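Local coordinates for 2-C-methyl-D-erythritol 4-phosphate cytidylyltransferase (PDB 2PX7), which probably catalyses the transfer of a cytidylyl group from CTP to 2-C-methyl-D-erythritol 4-phosphate, an early step of isoprenoid biosynthesis by the DXP pathway, at residues Glu25-Ala33 with Ala104-Val114; Asp113-Leu123 with Arg165-Phe173. All coordinates share one frame; numbering follows the deposited sequence.

Contact 1. Residues Glu25-Ala33 with Ala104-Val114; sequences EVSVLIPAA and ASLPLVLVHDV
The carbonyl oxygen of Leu110 takes one strong N-H bond from strand 27-31 and, in addition, a CA-H...O contact. Leu29 N donates to Leu110 O over 2.7 Å in a nearly straight bond (174°), and Val28 CA lies 3.4 Å from Leu110 O. The bond links two parallel strands, 27-31 and 108-111, in the middle of the mixed sheet of this Rossmann-like nucleotidyltransferase fold. The ladder continues through the bonds from Leu110 N to Ser27 O and from His112 N to Leu29 O, but frays at its start, where Ser27 N makes a weak bond to Leu108 O. The hydroxyl of Ser27 hydrogen-bonds Glu67 OE1, in strand 67-72 on the other flank of 27-31.

Leu29, Val109 and Val111 share one face of the sheet, and helix 175-188 packs on the two valines. With CG of Leu29 anti to its carbonyl carbon (chi1 -40°), Leu29 CD1 meets Val109 CG1 at 4.1 Å. Val28 and Leu110 lie on the opposite face, where Val28 packs on Phe62 and Ala65. Ahead of the strands, Leu106 CD1 rests 3.4 Å from the carbonyl carbon C of Val26, while Val26 CG2 reaches towards Leu108.

Beyond the ladder the two segments still touch through side chains as they lead towards the predicted active site. Ile30 runs alongside His112 in the same direction, its CD1 3.8 Å from His112 CB; the imidazole is anchored through NE2 to the carbonyl of Arg116. The ring of Pro31, the centre of an inverse gamma turn, crosses Val111 at about a right angle, CD against CG1. Val114 crosses the CG2 branch of Ile30 at about a right angle and places CG1 3.5 Å from Ala32 CB.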
loop_
_atom_site.group_PDB
_atom_site.type_symbol
_atom_site.label_atom_id
_atom_site.label_comp_id
_atom_site.label_asym_id
_atom_site.label_seq_id
_atom_site.Cartn_x
_atom_site.Cartn_y
_atom_site.Cartn_z
ATOM N N GLU A 25 -25.253 12.123 10.447
ATOM C CA GLU A 25 -24.344 12.690 9.438
ATOM C C GLU A 25 -25.114 13.315 8.258
ATOM O O GLU A 25 -25.803 14.310 8.483
ATOM C CB GLU A 25 -23.268 11.691 8.997
ATOM C CG GLU A 25 -22.073 11.588 9.941
ATOM C CD GLU A 25 -20.979 10.675 9.407
ATOM O OE1 GLU A 25 -21.289 9.668 8.738
ATOM O OE2 GLU A 25 -19.801 10.945 9.666
ATOM N N VAL A 26 -24.975 12.770 7.027
ATOM C CA VAL A 26 -25.538 13.350 5.720
ATOM C C VAL A 26 -25.609 12.409 4.413
ATOM O O VAL A 26 -26.164 11.333 4.512
ATOM C CB VAL A 26 -25.107 14.847 5.451
ATOM C CG1 VAL A 26 -26.119 15.807 6.049
ATOM C CG2 VAL A 26 -23.746 15.181 6.021
ATOM N N SER A 27 -25.104 12.765 3.222
ATOM C CA SER A 27 -25.384 11.915 1.990
ATOM C C SER A 27 -24.285 10.964 1.344
ATOM O O SER A 27 -23.344 11.422 0.715
ATOM C CB SER A 27 -26.005 12.805 0.912
ATOM O OG SER A 27 -26.887 12.105 0.060
ATOM N N VAL A 28 -24.440 9.642 1.454
ATOM C CA VAL A 28 -23.370 8.695 1.078
ATOM C C VAL A 28 -23.648 7.950 -0.240
ATOM O O VAL A 28 -24.687 7.299 -0.381
ATOM C CB VAL A 28 -23.093 7.653 2.221
ATOM C CG1 VAL A 28 -22.076 6.639 1.790
ATOM C CG2 VAL A 28 -22.643 8.344 3.517
ATOM N N LEU A 29 -22.719 8.038 -1.197
ATOM C CA LEU A 29 -22.892 7.363 -2.495
ATOM C C LEU A 29 -21.928 6.209 -2.628
ATOM O O LEU A 29 -20.721 6.402 -2.508
ATOM C CB LEU A 29 -22.724 8.338 -3.677
ATOM C CG LEU A 29 -23.324 9.744 -3.520
ATOM C CD1 LEU A 29 -23.095 10.582 -4.794
ATOM C CD2 LEU A 29 -24.815 9.648 -3.201
ATOM N N ILE A 30 -22.475 5.018 -2.874
ATOM C CA ILE A 30 -21.704 3.787 -3.037
ATOM C C ILE A 30 -21.834 3.220 -4.471
ATOM O O ILE A 30 -22.719 2.397 -4.738
ATOM C CB ILE A 30 -22.133 2.697 -1.980
ATOM C CG1 ILE A 30 -22.192 3.254 -0.536
ATOM C CG2 ILE A 30 -21.322 1.393 -2.129
ATOM C CD1 ILE A 30 -20.859 3.833 0.084
ATOM N N PRO A 31 -20.939 3.641 -5.395
ATOM C CA PRO A 31 -20.997 3.140 -6.783
ATOM C C PRO A 31 -20.464 1.720 -6.927
ATOM O O PRO A 31 -19.403 1.532 -7.495
ATOM C CB PRO A 31 -20.095 4.125 -7.547
ATOM C CG PRO A 31 -19.055 4.568 -6.493
ATOM C CD PRO A 31 -19.827 4.603 -5.190
ATOM N N ALA A 32 -21.199 0.734 -6.426
ATOM C CA ALA A 32 -20.758 -0.670 -6.426
ATOM C C ALA A 32 -21.297 -1.505 -7.602
ATOM O O ALA A 32 -21.926 -2.553 -7.394
ATOM C CB ALA A 32 -21.149 -1.327 -5.108
ATOM N N ALA A 33 -21.058 -1.081 -8.834
ATOM C CA ALA A 33 -21.623 -1.844 -9.951
ATOM C C ALA A 33 -20.637 -2.773 -10.708
ATOM O O ALA A 33 -20.988 -3.380 -11.740
ATOM C CB ALA A 33 -22.421 -0.939 -10.880
ATOM N N ALA A 104 -29.216 12.133 -4.751
ATOM C CA ALA A 104 -28.733 12.671 -3.470
ATOM C C ALA A 104 -29.629 13.821 -2.982
ATOM O O ALA A 104 -29.963 14.701 -3.761
ATOM C CB ALA A 104 -27.268 13.128 -3.598
ATOM N N SER A 105 -30.023 13.810 -1.703
ATOM C CA SER A 105 -30.950 14.826 -1.191
ATOM C C SER A 105 -30.293 15.874 -0.300
ATOM O O SER A 105 -30.865 16.951 -0.069
ATOM C CB SER A 105 -32.164 14.180 -0.493
ATOM O OG SER A 105 -31.780 13.465 0.669
ATOM N N LEU A 106 -29.072 15.585 0.153
ATOM C CA LEU A 106 -28.367 16.447 1.101
ATOM C C LEU A 106 -27.206 17.215 0.424
ATOM O O LEU A 106 -26.649 16.738 -0.564
ATOM C CB LEU A 106 -27.908 15.606 2.302
ATOM C CG LEU A 106 -29.099 14.924 3.010
ATOM C CD1 LEU A 106 -28.685 13.664 3.729
ATOM C CD2 LEU A 106 -29.820 15.888 3.971
ATOM N N PRO A 107 -26.875 18.423 0.925
ATOM C CA PRO A 107 -25.883 19.293 0.277
ATOM C C PRO A 107 -24.417 18.884 0.434
ATOM O O PRO A 107 -23.520 19.581 -0.074
ATOM C CB PRO A 107 -26.120 20.650 0.945
ATOM C CG PRO A 107 -26.623 20.312 2.304
ATOM C CD PRO A 107 -27.470 19.069 2.116
ATOM N N LEU A 108 -24.187 17.768 1.129
ATOM C CA LEU A 108 -22.847 17.215 1.294
ATOM C C LEU A 108 -22.857 15.738 0.923
ATOM O O LEU A 108 -23.789 15.019 1.275
ATOM C CB LEU A 108 -22.371 17.422 2.738
ATOM C CG LEU A 108 -20.857 17.513 2.898
ATOM C CD1 LEU A 108 -20.352 18.899 2.603
ATOM C CD2 LEU A 108 -20.469 17.110 4.305
ATOM N N VAL A 109 -21.841 15.288 0.181
ATOM C CA VAL A 109 -21.767 13.882 -0.226
ATOM C C VAL A 109 -20.453 13.233 0.155
ATOM O O VAL A 109 -19.418 13.865 0.099
ATOM C CB VAL A 109 -21.973 13.642 -1.764
ATOM C CG1 VAL A 109 -23.404 13.683 -2.115
ATOM C CG2 VAL A 109 -21.141 14.632 -2.638
ATOM N N LEU A 110 -20.518 11.950 0.500
ATOM C CA LEU A 110 -19.331 11.105 0.588
ATOM C C LEU A 110 -19.458 10.017 -0.462
ATOM O O LEU A 110 -20.515 9.394 -0.599
ATOM C CB LEU A 110 -19.185 10.494 1.978
ATOM C CG LEU A 110 -18.902 11.456 3.147
ATOM C CD1 LEU A 110 -19.077 10.737 4.476
ATOM C CD2 LEU A 110 -17.484 12.083 3.067
ATOM N N VAL A 111 -18.401 9.825 -1.239
ATOM C CA VAL A 111 -18.400 8.797 -2.264
ATOM C C VAL A 111 -17.355 7.741 -1.883
ATOM O O VAL A 111 -16.186 8.073 -1.656
ATOM C CB VAL A 111 -18.052 9.373 -3.653
ATOM C CG1 VAL A 111 -18.339 8.329 -4.747
ATOM C CG2 VAL A 111 -18.822 10.679 -3.905
ATOM N N HIS A 112 -17.778 6.484 -1.817
ATOM C CA HIS A 112 -16.922 5.443 -1.282
ATOM C C HIS A 112 -16.881 4.179 -2.133
ATOM O O HIS A 112 -17.903 3.726 -2.620
ATOM C CB HIS A 112 -17.318 5.110 0.165
ATOM C CG HIS A 112 -16.399 4.128 0.820
ATOM N ND1 HIS A 112 -15.083 4.421 1.111
ATOM C CD2 HIS A 112 -16.596 2.847 1.215
ATOM C CE1 HIS A 112 -14.514 3.368 1.671
ATOM N NE2 HIS A 112 -15.410 2.397 1.742
ATOM N N ASP A 113 -15.670 3.645 -2.319
ATOM C CA ASP A 113 -15.440 2.376 -2.988
ATOM C C ASP A 113 -15.841 1.252 -2.075
ATOM O O ASP A 113 -15.305 1.159 -0.984
ATOM C CB ASP A 113 -13.952 2.166 -3.240
ATOM C CG ASP A 113 -13.405 3.069 -4.277
ATOM O OD1 ASP A 113 -14.193 3.770 -4.971
ATOM O OD2 ASP A 113 -12.150 3.087 -4.400
ATOM N N VAL A 114 -16.740 0.382 -2.532
ATOM C CA VAL A 114 -17.206 -0.766 -1.745
ATOM C C VAL A 114 -16.089 -1.810 -1.504
ATOM O O VAL A 114 -16.189 -2.635 -0.596
ATOM C CB VAL A 114 -18.493 -1.417 -2.398
ATOM C CG1 VAL A 114 -18.125 -2.333 -3.563
ATOM C CG2 VAL A 114 -19.321 -2.169 -1.362
#

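Contact 2. Residues Asp113-Leu123 with Arg165-Phe173; sequences DVARPFVSRGL and RLVQTPQGF
The guanidinium of Arg116 has the backbone of Gln168 and Thr169 over one face, with Gln168 CA 3.7 Å above the plane and offset towards its rim; the Asp113 carboxylate is modelled at an edge, but its exact position there is doubtful. The carbonyl of Val167 approaches obliquely; a water accepts weakly from Arg116 NH2 and donates to Val167 O at 2.6 Å. This joins the type I turn Asp113-Arg116, which follows a central strand of the Rossmann-like sheet, to the break in strand 165-174. Residues 165-167 continue as an antiparallel ladder with the second subunit, whose Asp145 forms a salt bridge to Arg116 NH2. A leucine in place of Arg116 would probably leave Asp145 of that subunit without this cationic mate and cost the water on Val167 O its weak bond from the guanidinium.

Thr169 faces the turn with its hydroxyl. OG1 stands between the backbone N and the carbonyl carbon (chi1 73°), where it accepts a nearly straight bond from Asp113 N at 3.1 Å and meets Arg116 CD at 3.3 Å. Its methyl CG2 packs against Asp113, whose side chain crosses that of Thr169 at about a right angle; the carboxylate also pairs with Arg93 through OD1. Gln168 OE1 accepts from Glu212 N, and Gln168 O receives Gln171 NE2 in the plane of that amide, tying the residue after 165-167 to the start of 171-173; NE2 also bonds Asp194. Ser120 OG N-caps the following helix by accepting from Leu123 N, and Leu123 CG lies 4.4 Å from CD of Pro170, which follows a cis peptide bond.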
loop_
_atom_site.group_PDB
_atom_site.type_symbol
_atom_site.label_atom_id
_atom_site.label_comp_id
_atom_site.label_asym_id
_atom_site.label_seq_id
_atom_site.Cartn_x
_atom_site.Cartn_y
_atom_site.Cartn_z
ATOM N N ASP A 113 -15.670 3.645 -2.319
ATOM C CA ASP A 113 -15.440 2.376 -2.988
ATOM C C ASP A 113 -15.841 1.252 -2.075
ATOM O O ASP A 113 -15.305 1.159 -0.984
ATOM C CB ASP A 113 -13.952 2.166 -3.240
ATOM C CG ASP A 113 -13.405 3.069 -4.277
ATOM O OD1 ASP A 113 -14.193 3.770 -4.971
ATOM O OD2 ASP A 113 -12.150 3.087 -4.400
ATOM N N VAL A 114 -16.740 0.382 -2.532
ATOM C CA VAL A 114 -17.206 -0.766 -1.745
ATOM C C VAL A 114 -16.089 -1.810 -1.504
ATOM O O VAL A 114 -16.189 -2.635 -0.596
ATOM C CB VAL A 114 -18.493 -1.417 -2.398
ATOM C CG1 VAL A 114 -18.125 -2.333 -3.563
ATOM C CG2 VAL A 114 -19.321 -2.169 -1.362
ATOM N N ALA A 115 -15.032 -1.767 -2.322
ATOM C CA ALA A 115 -13.862 -2.632 -2.125
ATOM C C ALA A 115 -12.928 -2.174 -0.995
ATOM O O ALA A 115 -11.910 -2.816 -0.760
ATOM C CB ALA A 115 -13.068 -2.802 -3.441
ATOM N N ARG A 116 -13.281 -1.082 -0.303
ATOM C CA ARG A 116 -12.565 -0.622 0.906
ATOM C C ARG A 116 -13.455 -0.808 2.150
ATOM O O ARG A 116 -14.035 0.145 2.630
ATOM C CB ARG A 116 -12.110 0.854 0.761
ATOM C CG ARG A 116 -11.188 1.133 -0.447
ATOM C CD ARG A 116 -10.920 2.665 -0.738
ATOM N NE ARG A 116 -9.606 2.821 -1.364
ATOM C CZ ARG A 116 -9.392 3.087 -2.642
ATOM N NH1 ARG A 116 -10.422 3.288 -3.468
ATOM N NH2 ARG A 116 -8.148 3.153 -3.113
ATOM N N PRO A 117 -13.588 -2.051 2.660
ATOM C CA PRO A 117 -14.511 -2.306 3.787
ATOM C C PRO A 117 -14.094 -1.775 5.162
ATOM O O PRO A 117 -14.964 -1.474 5.987
ATOM C CB PRO A 117 -14.611 -3.830 3.813
ATOM C CG PRO A 117 -13.298 -4.304 3.238
ATOM C CD PRO A 117 -12.925 -3.292 2.197
ATOM N N PHE A 118 -12.791 -1.641 5.413
ATOM C CA PHE A 118 -12.309 -1.317 6.761
ATOM C C PHE A 118 -11.970 0.159 6.892
ATOM O O PHE A 118 -10.825 0.560 7.094
ATOM C CB PHE A 118 -11.148 -2.239 7.172
ATOM C CG PHE A 118 -11.438 -3.708 6.956
ATOM C CD1 PHE A 118 -12.557 -4.302 7.535
ATOM C CD2 PHE A 118 -10.599 -4.490 6.174
ATOM C CE1 PHE A 118 -12.840 -5.646 7.333
ATOM C CE2 PHE A 118 -10.866 -5.843 5.973
ATOM C CZ PHE A 118 -11.992 -6.421 6.550
ATOM N N VAL A 119 -12.998 0.979 6.744
ATOM C CA VAL A 119 -12.848 2.408 6.914
ATOM C C VAL A 119 -13.401 2.719 8.291
ATOM O O VAL A 119 -14.501 2.286 8.636
ATOM C CB VAL A 119 -13.499 3.243 5.751
ATOM C CG1 VAL A 119 -12.812 2.921 4.445
ATOM C CG2 VAL A 119 -14.956 2.946 5.596
ATOM N N SER A 120 -12.607 3.431 9.083
ATOM C CA SER A 120 -12.931 3.700 10.474
ATOM C C SER A 120 -13.815 4.920 10.576
ATOM O O SER A 120 -13.889 5.729 9.641
ATOM C CB SER A 120 -11.649 3.924 11.292
ATOM O OG SER A 120 -10.947 5.083 10.861
ATOM N N ARG A 121 -14.474 5.053 11.721
ATOM C CA ARG A 121 -15.288 6.219 12.017
ATOM C C ARG A 121 -14.421 7.471 12.018
ATOM O O ARG A 121 -14.864 8.542 11.603
ATOM C CB ARG A 121 -16.019 6.057 13.360
ATOM C CG ARG A 121 -17.402 6.701 13.361
ATOM C CD ARG A 121 -17.718 7.411 14.688
ATOM N NE ARG A 121 -18.075 8.826 14.489
ATOM C CZ ARG A 121 -19.264 9.276 14.071
ATOM N NH1 ARG A 121 -20.251 8.431 13.779
ATOM N NH2 ARG A 121 -19.467 10.586 13.934
ATOM N N GLY A 122 -13.185 7.326 12.491
ATOM C CA GLY A 122 -12.198 8.392 12.440
ATOM C C GLY A 122 -11.946 8.909 11.026
ATOM O O GLY A 122 -11.917 10.110 10.815
ATOM N N LEU A 123 -11.755 8.006 10.069
ATOM C CA LEU A 123 -11.519 8.403 8.676
ATOM C C LEU A 123 -12.733 9.148 8.105
ATOM O O LEU A 123 -12.589 10.231 7.562
ATOM C CB LEU A 123 -11.172 7.189 7.801
ATOM C CG LEU A 123 -10.724 7.429 6.341
ATOM C CD1 LEU A 123 -9.686 8.515 6.210
ATOM C CD2 LEU A 123 -10.179 6.148 5.783
ATOM N N ARG A 165 1.477 10.210 -3.508
ATOM C CA ARG A 165 0.522 9.721 -2.531
ATOM C C ARG A 165 -0.339 8.618 -3.143
ATOM O O ARG A 165 -0.523 8.556 -4.362
ATOM C CB ARG A 165 -0.384 10.862 -2.036
ATOM C CG ARG A 165 0.310 12.036 -1.372
ATOM C CD ARG A 165 1.143 11.632 -0.140
ATOM N NE ARG A 165 1.737 12.814 0.461
ATOM C CZ ARG A 165 2.871 13.406 0.062
ATOM N NH1 ARG A 165 3.608 12.915 -0.923
ATOM N NH2 ARG A 165 3.285 14.496 0.689
ATOM N N LEU A 166 -0.836 7.738 -2.282
ATOM C CA LEU A 166 -1.882 6.801 -2.630
ATOM C C LEU A 166 -3.209 7.446 -2.238
ATOM O O LEU A 166 -3.386 7.875 -1.090
ATOM C CB LEU A 166 -1.688 5.463 -1.893
ATOM C CG LEU A 166 -0.371 4.742 -2.199
ATOM C CD1 LEU A 166 -0.222 3.508 -1.353
ATOM C CD2 LEU A 166 -0.252 4.410 -3.660
ATOM N N VAL A 167 -4.125 7.526 -3.202
ATOM C CA VAL A 167 -5.426 8.148 -2.982
ATOM C C VAL A 167 -6.443 7.103 -2.529
ATOM O O VAL A 167 -6.576 6.035 -3.157
ATOM C CB VAL A 167 -5.898 8.888 -4.268
ATOM C CG1 VAL A 167 -7.224 9.583 -4.037
ATOM C CG2 VAL A 167 -4.855 9.911 -4.719
ATOM N N GLN A 168 -7.166 7.400 -1.443
ATOM C CA GLN A 168 -8.200 6.480 -0.940
ATOM C C GLN A 168 -9.585 7.113 -1.052
ATOM O O GLN A 168 -9.749 8.145 -1.700
ATOM C CB GLN A 168 -7.931 6.099 0.520
ATOM C CG GLN A 168 -6.479 5.673 0.807
ATOM C CD GLN A 168 -6.325 5.207 2.216
ATOM O OE1 GLN A 168 -6.551 5.962 3.157
ATOM N NE2 GLN A 168 -5.975 3.950 2.381
ATOM N N THR A 169 -10.570 6.464 -0.425
ATOM C CA THR A 169 -11.926 6.978 -0.279
ATOM C C THR A 169 -12.317 6.715 1.191
ATOM O O THR A 169 -11.638 5.958 1.864
ATOM C CB THR A 169 -12.959 6.301 -1.276
ATOM O OG1 THR A 169 -13.239 4.955 -0.859
ATOM C CG2 THR A 169 -12.442 6.299 -2.725
ATOM N N PRO A 170 -13.405 7.327 1.700
ATOM C CA PRO A 170 -14.390 8.178 1.012
ATOM C C PRO A 170 -13.825 9.531 0.586
ATOM O O PRO A 170 -12.952 10.092 1.270
ATOM C CB PRO A 170 -15.495 8.364 2.063
ATOM C CG PRO A 170 -14.803 8.199 3.388
ATOM C CD PRO A 170 -13.715 7.167 3.137
ATOM N N GLN A 171 -14.320 10.043 -0.547
ATOM C CA GLN A 171 -14.047 11.420 -0.962
ATOM C C GLN A 171 -15.284 12.287 -0.717
ATOM O O GLN A 171 -16.406 11.880 -1.043
ATOM C CB GLN A 171 -13.604 11.456 -2.432
ATOM C CG GLN A 171 -12.491 10.429 -2.752
ATOM C CD GLN A 171 -11.812 10.652 -4.065
ATOM O OE1 GLN A 171 -12.293 11.404 -4.937
ATOM N NE2 GLN A 171 -10.638 10.035 -4.215
ATOM N N GLY A 172 -15.085 13.474 -0.140
ATOM C CA GLY A 172 -16.184 14.310 0.340
ATOM C C GLY A 172 -16.301 15.586 -0.467
ATOM O O GLY A 172 -15.308 16.186 -0.818
ATOM N N PHE A 173 -17.526 15.997 -0.776
ATOM C CA PHE A 173 -17.735 17.177 -1.622
ATOM C C PHE A 173 -19.018 17.868 -1.219
ATOM O O PHE A 173 -19.933 17.207 -0.708
ATOM C CB PHE A 173 -17.834 16.769 -3.112
ATOM C CG PHE A 173 -16.642 15.987 -3.617
ATOM C CD1 PHE A 173 -15.488 16.641 -4.029
ATOM C CD2 PHE A 173 -16.686 14.608 -3.689
ATOM C CE1 PHE A 173 -14.361 15.919 -4.482
ATOM C CE2 PHE A 173 -15.584 13.870 -4.136
ATOM C CZ PHE A 173 -14.408 14.537 -4.523
HETATM O O HOH W 1 -7.813 5.313 -5.308
#

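How the contacts relate
Contacts 1 and 2, with centres about 12 Å apart, share Asp113 and Val114, and both reach the same sheet, in which strands 108-111 and 165-174 are neighbours. Strand 108-111 pairs with 27-31 on one side and with 165-174 on the other, probably through bonds from Val109 N to Phe173 O (2.8 Å) and from Val111 N to Gln171 O (2.9 Å). His112 bridges the contacts by packing, its CE1 3.3 Å from Val119 CG1. Both converge on the predicted active site: the side chain of Val114 is about 5 Å from that of Lys44, a predicted transition-state stabiliser, and the side chain of Asp113 about 4 Å from that of Lys217, predicted to position the MEP substrate.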